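Local coordinates for protein sensory transduction histidine kinase, putative (Borrelia burgdorferi, PDB 5BWJ) that forms the periplasmic sensor domain of a hybrid histidine kinase and probably detects small molecules to regulate the kinase, at residues D14-F17 / P18-Y21. Sequence-based numbering, arbitrary orientation.
Sequences DQFF and PFYY
Phe16 and Tyr20 pair their backbones across a tight reversal of the chain, and five aromatic rings close around the link. Phe16 N donates to Tyr20 O at 2.8 Å, and Tyr20 N returns a bond to Phe16 O over 3.0 Å. Phe19 N adds a weak bond to the same oxygen; with Phe19 and Tyr20 both opposite Phe16, the arrangement is a classic beta bulge. The reversal turns on the cis peptide before Pro18, whose CB sits over one face of the Phe17 ring, 3.8 Å from its centroid.

The packing is dense where the rings meet. Phe19 CD2 rests over the centre of the Phe16 ring, the two planes inclined at 38°, while Phe16 CB lies over the Tyr20 face in a CH-pi contact, 3.7 Å from Tyr20 CZ. Tyr20 reaches that place because its CG stands between backbone N and carbonyl carbon (chi1 56°), folding the ring back along residues 14-16; its hydroxyl is bonded to Val13 O. Phe17 CD1 similarly rides over the middle of the Tyr21 ring. Gln15 is buried too, its OE1 against Tyr21 CB at 3.6 Å and taking a hydrogen bond from Lys22 N.

In the Venus flytrap fold of this sensor, the turn leads from strand 6-13 into the small hairpin of strands 21-22 and 28-29. Phe16 and Phe19 press on Leu85 and Ala86 of strand 79-94, whereas Phe17 meets Lys160 of the second subunit in a cation-pi contact.

Looser is the Asp14 end, which is partly exposed: the Asp14 side chain comes no nearer to residues 18-21 than CB, 5.7 Å from Tyr20 CE1, and its OD2 is hydrogen-bonded to Ser140 OG instead.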
loop_
_atom_site.group_PDB
_atom_site.type_symbol
_atom_site.label_atom_id
_atom_site.label_comp_id
_atom_site.label_asym_id
_atom_site.label_seq_id
_atom_site.Cartn_x
_atom_site.Cartn_y
_atom_site.Cartn_z
ATOM N N ASP B 14 1.309 -16.689 2.026
ATOM C CA ASP B 14 2.349 -15.997 1.269
ATOM C C ASP B 14 2.823 -14.752 2.031
ATOM O O ASP B 14 3.156 -14.843 3.215
ATOM C CB ASP B 14 1.824 -15.647 -0.130
ATOM C CG ASP B 14 2.929 -15.259 -1.100
ATOM O OD1 ASP B 14 4.107 -15.580 -0.837
ATOM O OD2 ASP B 14 2.616 -14.631 -2.133
ATOM N N GLN B 15 2.857 -13.600 1.363
ATOM C CA GLN B 15 3.243 -12.347 2.001
ATOM C C GLN B 15 2.332 -11.225 1.522
ATOM O O GLN B 15 1.800 -11.274 0.411
ATOM C CB GLN B 15 4.705 -12.012 1.703
ATOM C CG GLN B 15 5.687 -13.089 2.140
ATOM C CD GLN B 15 7.129 -12.666 1.951
ATOM O OE1 GLN B 15 7.578 -11.671 2.524
ATOM N NE2 GLN B 15 7.864 -13.416 1.137
ATOM N N PHE B 16 2.162 -10.216 2.369
ATOM C CA PHE B 16 1.183 -9.161 2.136
ATOM C C PHE B 16 1.628 -7.888 2.848
ATOM O O PHE B 16 1.166 -7.587 3.946
ATOM C CB PHE B 16 -0.198 -9.617 2.629
ATOM C CG PHE B 16 -1.326 -8.671 2.305
ATOM C CD1 PHE B 16 -2.601 -8.929 2.783
ATOM C CD2 PHE B 16 -1.128 -7.544 1.521
ATOM C CE1 PHE B 16 -3.650 -8.076 2.498
ATOM C CE2 PHE B 16 -2.176 -6.690 1.233
ATOM C CZ PHE B 16 -3.438 -6.957 1.722
ATOM N N PHE B 17 2.536 -7.146 2.221
ATOM C CA PHE B 17 3.068 -5.925 2.817
ATOM C C PHE B 17 1.962 -4.882 2.947
ATOM O O PHE B 17 1.191 -4.689 2.009
ATOM C CB PHE B 17 4.218 -5.370 1.972
ATOM C CG PHE B 17 4.920 -4.191 2.596
ATOM C CD1 PHE B 17 6.092 -4.370 3.312
ATOM C CD2 PHE B 17 4.409 -2.907 2.467
ATOM C CE1 PHE B 17 6.742 -3.293 3.888
ATOM C CE2 PHE B 17 5.054 -1.827 3.042
ATOM C CZ PHE B 17 6.225 -2.020 3.753
ATOM N N PRO B 18 1.879 -4.192 4.099
ATOM C CA PRO B 18 2.676 -4.275 5.329
ATOM C C PRO B 18 2.024 -5.123 6.424
ATOM O O PRO B 18 2.451 -5.063 7.577
ATOM C CB PRO B 18 2.755 -2.816 5.768
ATOM C CG PRO B 18 1.406 -2.279 5.391
ATOM C CD PRO B 18 0.989 -3.015 4.129
ATOM N N PHE B 19 0.997 -5.889 6.072
ATOM C CA PHE B 19 0.265 -6.679 7.059
ATOM C C PHE B 19 1.110 -7.823 7.611
ATOM O O PHE B 19 1.130 -8.060 8.817
ATOM C CB PHE B 19 -1.030 -7.214 6.448
ATOM C CG PHE B 19 -2.027 -6.137 6.135
ATOM C CD1 PHE B 19 -2.970 -5.755 7.075
ATOM C CD2 PHE B 19 -2.007 -5.490 4.911
ATOM C CE1 PHE B 19 -3.882 -4.757 6.795
ATOM C CE2 PHE B 19 -2.914 -4.490 4.625
ATOM C CZ PHE B 19 -3.853 -4.123 5.568
ATOM N N TYR B 20 1.808 -8.530 6.730
ATOM C CA TYR B 20 2.777 -9.525 7.163
ATOM C C TYR B 20 3.744 -9.836 6.030
ATOM O O TYR B 20 3.336 -10.012 4.882
ATOM C CB TYR B 20 2.081 -10.804 7.648
ATOM C CG TYR B 20 1.145 -11.428 6.641
ATOM C CD1 TYR B 20 1.601 -12.374 5.734
ATOM C CD2 TYR B 20 -0.199 -11.078 6.604
ATOM C CE1 TYR B 20 0.748 -12.947 4.812
ATOM C CE2 TYR B 20 -1.060 -11.644 5.686
ATOM C CZ TYR B 20 -0.581 -12.578 4.793
ATOM O OH TYR B 20 -1.437 -13.146 3.880
ATOM N N TYR B 21 5.030 -9.888 6.361
ATOM C CA TYR B 21 6.069 -10.139 5.369
ATOM C C TYR B 21 7.362 -10.573 6.046
ATOM O O TYR B 21 7.576 -10.293 7.224
ATOM C CB TYR B 21 6.310 -8.891 4.518
ATOM C CG TYR B 21 6.671 -7.658 5.319
ATOM C CD1 TYR B 21 5.684 -6.860 5.886
ATOM C CD2 TYR B 21 7.996 -7.290 5.502
ATOM C CE1 TYR B 21 6.009 -5.733 6.614
ATOM C CE2 TYR B 21 8.330 -6.163 6.231
ATOM C CZ TYR B 21 7.333 -5.387 6.784
ATOM O OH TYR B 21 7.662 -4.265 7.509
#